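Local coordinates for thermostable carboxypeptidase 1 (Pyrococcus furiosus, PDB 1KA2), which removes amino acids one at a time from the C-terminus of peptides with broad specificity, as a cobalt-dependent, homodimeric metallocarboxypeptidase of the M32 family, at residues A[199-207]-A[326-334]; A[241-251]-A[274-285]. All blocks are in the same frame, centred on the assembly; numbering follows the deposited sequence.

Contact 2 lies near the metal centre, with the Thr241 side chain about 7 Å from the bound magnesium ion, and contact 1 towards the periphery: their centres are 35 Å apart, their nearest atoms about 15 Å, and they do not touch. Along the chain the order is 199-207, 241-251, 274-285, 326-334, so both halves of contact 2 fall between those of contact 1. Contact 2 sets strands 241-243 and 248-253 of the small three-stranded sheet against the end of helix 261-278; it thus backs the catalytic HEXXH helix, and it borders the second subunit. Contact 1 joins two inter-helix loops, before helix 209-223 and between helices 313-326 and 335-342, away from the annotated sites.

Contact 1: A[199-207]-A[326-334]; sequences EHPLEKEKY and NLPFMSNYT
The Phe329 ring is sandwiched: Glu205 CB sits over the centre of one face, 3.6 Å from the ring centroid, and Leu327 CB covers the opposite face nearer the rim. Tyr207 CB meets its edge. On the Tyr333 ring, Leu202 CD2 makes the matching CH-pi contact, 3.4 Å from the centroid and nearly along the ring normal, while Pro201 CG comes to the edge at Tyr333 CE2. In the plane of the same ring lies Glu205 OE2, which accepts a 2.6 Å hydrogen bond from Tyr333 OH through its anti lone pair.

Both partners are connecting loops with a short 3-10 turn each, 201-203 and 328-330, in a largely helical fold. The 326-334 loop links helix 313-326 to helix 335-342, with Thr334 as N-cap of the latter. Within this loop Pro328 O accepts from both Ser331 N and Ser331 OG. Leu202 also touches Tyr341 of helix 335-342, and Met330 packs on Val338 of that helix and Leu323 of helix 313-326.

Glu205 serves both rings. Its CG lies anti to the carbonyl carbon (chi1 -61°), and a bend at chi2 brings the carboxylate back alongside Phe329. There it lies 13° from that ring's plane. Its OE1 comes within 3.5 Å of Phe329 CB. The Tyr333 ring is turned 72° from the carboxylate. Replacing Tyr333 by a phenylalanine would probably keep the cover over Leu202 but leave Glu205 OE2 without its phenolic mate and the carboxylate freer to turn.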
# COMPACT_ATOMS: atom_id res chain seq x y z
N GLU A 199 -6.09 -40.50 -3.35
CA GLU A 199 -6.56 -39.65 -2.26
C GLU A 199 -5.86 -40.06 -0.97
O GLU A 199 -5.18 -41.09 -0.93
CB GLU A 199 -8.07 -39.80 -2.09
CG GLU A 199 -8.50 -41.20 -1.73
CD GLU A 199 -10.00 -41.33 -1.58
OE1 GLU A 199 -10.47 -42.45 -1.29
OE2 GLU A 199 -10.71 -40.30 -1.74
N HIS A 200 -6.01 -39.24 0.07
CA HIS A 200 -5.37 -39.52 1.35
C HIS A 200 -6.23 -38.95 2.47
O HIS A 200 -6.85 -37.90 2.31
CB HIS A 200 -3.98 -38.88 1.39
CG HIS A 200 -3.10 -39.43 2.47
ND1 HIS A 200 -2.33 -40.55 2.31
CD2 HIS A 200 -2.93 -39.04 3.76
CE1 HIS A 200 -1.72 -40.84 3.44
NE2 HIS A 200 -2.07 -39.94 4.34
N PRO A 201 -6.29 -39.64 3.62
CA PRO A 201 -7.11 -39.14 4.73
C PRO A 201 -6.67 -37.78 5.27
O PRO A 201 -7.48 -37.03 5.82
CB PRO A 201 -7.01 -40.27 5.78
CG PRO A 201 -5.67 -40.90 5.48
CD PRO A 201 -5.66 -40.93 3.97
N LEU A 202 -5.39 -37.45 5.09
CA LEU A 202 -4.85 -36.17 5.54
C LEU A 202 -5.54 -34.98 4.86
O LEU A 202 -5.46 -33.85 5.34
CB LEU A 202 -3.34 -36.13 5.30
CG LEU A 202 -2.49 -36.84 6.36
CD1 LEU A 202 -1.02 -36.88 5.95
CD2 LEU A 202 -2.67 -36.12 7.70
N GLU A 203 -6.23 -35.24 3.75
CA GLU A 203 -6.95 -34.20 3.03
C GLU A 203 -8.14 -33.71 3.84
O GLU A 203 -8.59 -32.57 3.67
CB GLU A 203 -7.49 -34.72 1.70
CG GLU A 203 -6.46 -35.23 0.73
CD GLU A 203 -7.04 -35.41 -0.66
OE1 GLU A 203 -6.32 -35.95 -1.53
OE2 GLU A 203 -8.20 -35.00 -0.89
N LYS A 204 -8.64 -34.56 4.73
CA LYS A 204 -9.80 -34.20 5.54
C LYS A 204 -9.45 -33.61 6.90
O LYS A 204 -10.28 -32.97 7.54
CB LYS A 204 -10.71 -35.41 5.71
CG LYS A 204 -11.34 -35.89 4.40
CD LYS A 204 -12.19 -37.15 4.56
CE LYS A 204 -12.79 -37.56 3.23
NZ LYS A 204 -13.54 -38.85 3.31
N GLU A 205 -8.22 -33.80 7.33
CA GLU A 205 -7.81 -33.28 8.61
C GLU A 205 -7.92 -31.75 8.65
O GLU A 205 -7.33 -31.05 7.83
CB GLU A 205 -6.37 -33.72 8.92
CG GLU A 205 -6.18 -35.25 9.00
CD GLU A 205 -7.01 -35.92 10.10
OE1 GLU A 205 -7.62 -35.21 10.92
OE2 GLU A 205 -7.05 -37.17 10.14
N LYS A 206 -8.70 -31.25 9.60
CA LYS A 206 -8.89 -29.82 9.78
C LYS A 206 -7.80 -29.24 10.69
O LYS A 206 -7.20 -29.96 11.48
CB LYS A 206 -10.24 -29.53 10.42
CG LYS A 206 -11.45 -29.80 9.55
CD LYS A 206 -12.73 -29.38 10.25
CE LYS A 206 -13.96 -29.54 9.35
NZ LYS A 206 -14.11 -30.92 8.81
N TYR A 207 -7.54 -27.95 10.56
CA TYR A 207 -6.54 -27.29 11.39
C TYR A 207 -6.97 -25.85 11.67
O TYR A 207 -7.78 -25.29 10.93
CB TYR A 207 -5.18 -27.29 10.71
CG TYR A 207 -5.10 -26.49 9.42
CD1 TYR A 207 -5.02 -25.10 9.45
CD2 TYR A 207 -5.15 -27.12 8.18
CE1 TYR A 207 -4.97 -24.36 8.27
CE2 TYR A 207 -5.11 -26.40 7.00
CZ TYR A 207 -5.03 -25.02 7.05
OH TYR A 207 -5.03 -24.30 5.87
N ASN A 326 3.03 -28.83 15.72
CA ASN A 326 1.88 -27.95 15.58
C ASN A 326 0.55 -28.57 15.18
O ASN A 326 -0.50 -27.94 15.34
CB ASN A 326 2.23 -26.84 14.58
CG ASN A 326 3.29 -25.90 15.12
OD1 ASN A 326 2.99 -24.98 15.88
ND2 ASN A 326 4.55 -26.13 14.73
N LEU A 327 0.56 -29.79 14.66
CA LEU A 327 -0.68 -30.43 14.25
C LEU A 327 -0.99 -31.68 15.08
O LEU A 327 -0.31 -32.70 14.98
CB LEU A 327 -0.60 -30.79 12.76
CG LEU A 327 -0.18 -29.64 11.84
CD1 LEU A 327 0.00 -30.16 10.42
CD2 LEU A 327 -1.22 -28.52 11.87
N PRO A 328 -2.05 -31.60 15.92
CA PRO A 328 -2.47 -32.71 16.79
C PRO A 328 -2.76 -33.99 16.02
O PRO A 328 -2.29 -35.06 16.39
CB PRO A 328 -3.73 -32.16 17.46
CG PRO A 328 -3.45 -30.69 17.54
CD PRO A 328 -2.88 -30.41 16.17
N PHE A 329 -3.54 -33.87 14.95
CA PHE A 329 -3.91 -35.02 14.13
C PHE A 329 -2.71 -35.67 13.47
O PHE A 329 -2.85 -36.72 12.84
CB PHE A 329 -4.93 -34.60 13.08
CG PHE A 329 -4.46 -33.50 12.18
CD1 PHE A 329 -3.55 -33.76 11.16
CD2 PHE A 329 -4.95 -32.21 12.33
CE1 PHE A 329 -3.13 -32.74 10.32
CE2 PHE A 329 -4.54 -31.19 11.50
CZ PHE A 329 -3.63 -31.46 10.49
N MET A 330 -1.53 -35.07 13.59
CA MET A 330 -0.33 -35.66 13.00
C MET A 330 0.18 -36.83 13.82
O MET A 330 1.02 -37.59 13.34
CB MET A 330 0.79 -34.63 12.84
CG MET A 330 0.81 -33.96 11.47
SD MET A 330 0.83 -35.13 10.11
CE MET A 330 2.56 -35.58 10.14
N SER A 331 -0.30 -36.98 15.05
CA SER A 331 0.16 -38.10 15.88
C SER A 331 -0.40 -39.44 15.41
O SER A 331 -0.28 -40.46 16.09
CB SER A 331 -0.19 -37.85 17.37
OG SER A 331 -1.50 -37.33 17.56
N ASN A 332 -1.00 -39.44 14.23
CA ASN A 332 -1.57 -40.65 13.67
C ASN A 332 -0.96 -40.96 12.31
O ASN A 332 -1.35 -41.93 11.66
CB ASN A 332 -3.09 -40.49 13.52
CG ASN A 332 -3.80 -40.41 14.84
OD1 ASN A 332 -3.79 -41.36 15.62
ND2 ASN A 332 -4.43 -39.26 15.11
N TYR A 333 -0.04 -40.12 11.86
CA TYR A 333 0.60 -40.35 10.56
C TYR A 333 2.12 -40.36 10.61
O TYR A 333 2.74 -39.77 11.50
CB TYR A 333 0.14 -39.30 9.54
CG TYR A 333 -1.36 -39.19 9.40
CD1 TYR A 333 -2.10 -38.38 10.27
CD2 TYR A 333 -2.05 -39.92 8.42
CE1 TYR A 333 -3.49 -38.30 10.16
CE2 TYR A 333 -3.44 -39.83 8.31
CZ TYR A 333 -4.15 -39.02 9.18
OH TYR A 333 -5.51 -38.92 9.05
N THR A 334 2.71 -41.05 9.64
CA THR A 334 4.17 -41.16 9.55
C THR A 334 4.66 -40.29 8.40
O THR A 334 3.87 -39.78 7.61
CB THR A 334 4.58 -42.60 9.24
OG1 THR A 334 4.40 -42.84 7.84
CG2 THR A 334 3.72 -43.57 10.03

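Contact 2: A[241-251]-A[274-285]; sequences TTEFGIRDVRI and ALYELQQDERFM
Arg247 reaches Glu282 with two nitrogens, NE to OE2 and NH2 to OE1, the latter at 3.0 Å and nearly straight (168°). OE1 lies in the guanidinium plane, yet NH2 meets it from above the carboxylate plane. An Arg247 chain extended from CG to NE makes this reach possible. Glu282 OE2, whose position is less sure, also pairs with Arg230, and Met285 CE covers one guanidinium face.

A water donates to both Ile246 O and Leu278 O, 2.7 Å from each, tying the turn to the helix end. That turn, type I from Gly245 to Asp248, connects two antiparallel strands; Asp248 O accepts from Phe244 N and Gly245 N in a classic beta bulge. Glu45 of the second subunit takes up Ile246 N and Arg247 N.

Strand 248-251 runs antiparallel to helix 274-278, the end of the HEXXH helix, with Val249 CG1 and Ile251 CG2 (3.6 Å) on Ala274 CB. Arg250 grips Asp248, its fellow in the predicted DXRXT motif, side-on, NE to OD1 at 2.9 Å and NH2 to OD2; its NH1 pairs with Asp33 of the second subunit. Thr241 OG1 is hydrogen-bonded to OE1 of Glu270, the predicted proton donor/acceptor. Glu277 OE2 accepts from Gly292 N and His298 NE2.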
# COMPACT_ATOMS: atom_id res chain seq x y z
N THR A 241 2.67 -13.28 -5.73
CA THR A 241 3.95 -12.67 -5.39
C THR A 241 4.01 -11.31 -6.06
O THR A 241 3.60 -11.18 -7.22
CB THR A 241 5.13 -13.53 -5.90
OG1 THR A 241 5.19 -14.76 -5.17
CG2 THR A 241 6.46 -12.79 -5.76
N THR A 242 4.49 -10.30 -5.34
CA THR A 242 4.64 -8.97 -5.91
C THR A 242 6.02 -8.45 -5.62
O THR A 242 6.62 -8.78 -4.60
CB THR A 242 3.74 -7.90 -5.30
OG1 THR A 242 2.92 -8.47 -4.27
CG2 THR A 242 2.94 -7.23 -6.38
N GLU A 243 6.50 -7.59 -6.50
CA GLU A 243 7.79 -6.98 -6.33
C GLU A 243 7.58 -5.48 -6.29
O GLU A 243 7.20 -4.88 -7.30
CB GLU A 243 8.70 -7.31 -7.51
CG GLU A 243 8.60 -8.73 -7.99
CD GLU A 243 7.53 -8.93 -9.05
OE1 GLU A 243 7.43 -8.09 -9.96
OE2 GLU A 243 6.80 -9.94 -8.97
N PHE A 244 7.78 -4.87 -5.13
CA PHE A 244 7.67 -3.42 -5.01
C PHE A 244 9.07 -2.93 -5.41
O PHE A 244 9.25 -1.81 -5.88
CB PHE A 244 7.35 -3.01 -3.57
CG PHE A 244 5.95 -3.35 -3.11
CD1 PHE A 244 5.52 -3.00 -1.84
CD2 PHE A 244 5.06 -4.04 -3.94
CE1 PHE A 244 4.24 -3.32 -1.38
CE2 PHE A 244 3.76 -4.37 -3.49
CZ PHE A 244 3.36 -4.01 -2.21
N GLY A 245 10.05 -3.80 -5.21
CA GLY A 245 11.43 -3.49 -5.53
C GLY A 245 12.32 -4.70 -5.28
O GLY A 245 11.83 -5.76 -4.85
N ILE A 246 13.61 -4.56 -5.56
CA ILE A 246 14.56 -5.65 -5.34
C ILE A 246 14.70 -5.92 -3.84
O ILE A 246 14.97 -7.04 -3.42
CB ILE A 246 15.95 -5.29 -5.93
CG1 ILE A 246 15.86 -5.17 -7.45
CG2 ILE A 246 16.98 -6.34 -5.53
CD1 ILE A 246 17.17 -4.75 -8.12
N ARG A 247 14.51 -4.89 -3.04
CA ARG A 247 14.63 -5.01 -1.60
C ARG A 247 13.27 -5.00 -0.92
O ARG A 247 13.18 -4.71 0.27
CB ARG A 247 15.48 -3.86 -1.04
CG ARG A 247 16.91 -3.80 -1.60
CD ARG A 247 17.67 -2.58 -1.06
NE ARG A 247 19.00 -2.43 -1.65
CZ ARG A 247 19.82 -1.41 -1.39
NH1 ARG A 247 19.45 -0.46 -0.56
NH2 ARG A 247 21.02 -1.35 -1.96
N ASP A 248 12.22 -5.32 -1.67
CA ASP A 248 10.87 -5.35 -1.11
C ASP A 248 10.01 -6.26 -1.96
O ASP A 248 9.38 -5.81 -2.90
CB ASP A 248 10.27 -3.93 -1.09
CG ASP A 248 9.00 -3.85 -0.26
OD1 ASP A 248 8.50 -4.90 0.18
OD2 ASP A 248 8.50 -2.72 -0.04
N VAL A 249 9.97 -7.55 -1.61
CA VAL A 249 9.19 -8.52 -2.37
C VAL A 249 8.24 -9.22 -1.41
O VAL A 249 8.65 -9.68 -0.34
CB VAL A 249 10.11 -9.56 -3.06
CG1 VAL A 249 9.28 -10.53 -3.91
CG2 VAL A 249 11.12 -8.83 -3.93
N ARG A 250 6.97 -9.31 -1.79
CA ARG A 250 5.97 -9.89 -0.92
C ARG A 250 5.15 -11.02 -1.52
O ARG A 250 4.82 -11.01 -2.70
CB ARG A 250 5.04 -8.76 -0.46
CG ARG A 250 5.82 -7.55 0.04
CD ARG A 250 4.93 -6.47 0.64
NE ARG A 250 5.70 -5.26 0.91
CZ ARG A 250 5.19 -4.13 1.38
NH1 ARG A 250 3.88 -4.03 1.64
NH2 ARG A 250 5.98 -3.09 1.60
N ILE A 251 4.84 -12.01 -0.68
CA ILE A 251 4.04 -13.15 -1.10
C ILE A 251 2.89 -13.34 -0.11
O ILE A 251 2.94 -12.87 1.03
CB ILE A 251 4.86 -14.49 -1.13
CG1 ILE A 251 5.17 -14.95 0.29
CG2 ILE A 251 6.16 -14.30 -1.91
CD1 ILE A 251 5.86 -16.30 0.36
N ALA A 274 9.35 -15.28 -5.58
CA ALA A 274 9.99 -14.22 -4.81
C ALA A 274 11.52 -14.23 -4.82
O ALA A 274 12.15 -13.21 -5.09
CB ALA A 274 9.48 -14.25 -3.37
N LEU A 275 12.11 -15.39 -4.53
CA LEU A 275 13.58 -15.53 -4.50
C LEU A 275 14.13 -14.96 -5.79
O LEU A 275 15.13 -14.23 -5.80
CB LEU A 275 13.99 -17.00 -4.36
CG LEU A 275 15.50 -17.27 -4.35
CD1 LEU A 275 16.10 -16.73 -3.06
CD2 LEU A 275 15.78 -18.75 -4.47
N TYR A 276 13.46 -15.29 -6.88
CA TYR A 276 13.83 -14.83 -8.21
C TYR A 276 13.93 -13.29 -8.25
O TYR A 276 14.93 -12.72 -8.69
CB TYR A 276 12.77 -15.33 -9.19
CG TYR A 276 13.04 -15.08 -10.66
CD1 TYR A 276 14.15 -14.35 -11.09
CD2 TYR A 276 12.19 -15.62 -11.62
CE1 TYR A 276 14.40 -14.17 -12.47
CE2 TYR A 276 12.43 -15.45 -12.97
CZ TYR A 276 13.52 -14.73 -13.40
OH TYR A 276 13.70 -14.59 -14.77
N GLU A 277 12.88 -12.62 -7.80
CA GLU A 277 12.88 -11.17 -7.81
C GLU A 277 13.84 -10.63 -6.75
O GLU A 277 14.46 -9.59 -6.93
CB GLU A 277 11.46 -10.66 -7.55
CG GLU A 277 10.50 -10.95 -8.68
CD GLU A 277 10.88 -10.23 -9.96
OE1 GLU A 277 11.47 -9.12 -9.87
OE2 GLU A 277 10.57 -10.75 -11.06
N LEU A 278 13.95 -11.38 -5.67
CA LEU A 278 14.82 -11.03 -4.56
C LEU A 278 16.29 -11.12 -4.98
O LEU A 278 17.10 -10.28 -4.59
CB LEU A 278 14.56 -12.00 -3.40
CG LEU A 278 14.23 -11.44 -2.02
CD1 LEU A 278 13.38 -10.21 -2.15
CD2 LEU A 278 13.50 -12.50 -1.19
N GLN A 279 16.62 -12.12 -5.79
CA GLN A 279 18.00 -12.30 -6.22
C GLN A 279 18.32 -11.61 -7.54
O GLN A 279 19.03 -12.14 -8.38
CB GLN A 279 18.33 -13.79 -6.30
CG GLN A 279 18.13 -14.49 -4.95
CD GLN A 279 18.87 -15.80 -4.82
OE1 GLN A 279 19.58 -16.02 -3.85
NE2 GLN A 279 18.70 -16.68 -5.80
N GLN A 280 17.78 -10.40 -7.69
CA GLN A 280 17.99 -9.61 -8.88
C GLN A 280 19.28 -8.82 -8.67
O GLN A 280 19.75 -8.68 -7.55
CB GLN A 280 16.80 -8.68 -9.08
CG GLN A 280 16.51 -8.36 -10.52
CD GLN A 280 16.16 -9.59 -11.35
OE1 GLN A 280 16.20 -9.54 -12.56
NE2 GLN A 280 15.79 -10.68 -10.69
N ASP A 281 19.86 -8.30 -9.75
CA ASP A 281 21.10 -7.54 -9.67
C ASP A 281 20.80 -6.08 -9.34
O ASP A 281 20.20 -5.38 -10.16
CB ASP A 281 21.84 -7.64 -11.00
CG ASP A 281 23.28 -7.18 -10.92
OD1 ASP A 281 23.53 -6.12 -10.31
OD2 ASP A 281 24.15 -7.88 -11.48
N GLU A 282 21.21 -5.61 -8.17
CA GLU A 282 20.93 -4.23 -7.77
C GLU A 282 21.53 -3.12 -8.64
O GLU A 282 21.18 -1.96 -8.50
CB GLU A 282 21.34 -3.99 -6.31
CG GLU A 282 20.62 -4.90 -5.32
CD GLU A 282 20.78 -4.43 -3.88
OE1 GLU A 282 21.80 -3.79 -3.57
OE2 GLU A 282 19.88 -4.70 -3.07
N ARG A 283 22.44 -3.47 -9.54
CA ARG A 283 22.99 -2.44 -10.41
C ARG A 283 21.94 -2.09 -11.46
O ARG A 283 22.10 -1.11 -12.19
CB ARG A 283 24.27 -2.94 -11.09
CG ARG A 283 25.38 -3.30 -10.12
CD ARG A 283 26.54 -3.97 -10.84
NE ARG A 283 26.13 -5.24 -11.43
CZ ARG A 283 26.87 -5.92 -12.30
NH1 ARG A 283 28.05 -5.46 -12.68
NH2 ARG A 283 26.42 -7.06 -12.80
N PHE A 284 20.87 -2.88 -11.54
CA PHE A 284 19.78 -2.68 -12.50
C PHE A 284 18.54 -2.02 -11.85
O PHE A 284 17.51 -1.83 -12.51
CB PHE A 284 19.34 -4.03 -13.12
CG PHE A 284 20.47 -4.83 -13.73
CD1 PHE A 284 21.70 -4.23 -14.04
CD2 PHE A 284 20.30 -6.18 -14.02
CE1 PHE A 284 22.73 -4.97 -14.62
CE2 PHE A 284 21.33 -6.94 -14.60
CZ PHE A 284 22.54 -6.33 -14.90
N MET A 285 18.65 -1.67 -10.57
CA MET A 285 17.55 -1.04 -9.84
C MET A 285 16.99 0.17 -10.59
O MET A 285 17.75 1.02 -11.07
CB MET A 285 18.05 -0.63 -8.45
CG MET A 285 16.98 -0.48 -7.40
SD MET A 285 17.66 0.04 -5.80
CE MET A 285 18.20 -1.53 -5.13
O HOH W 1 16.90 -8.63 -2.41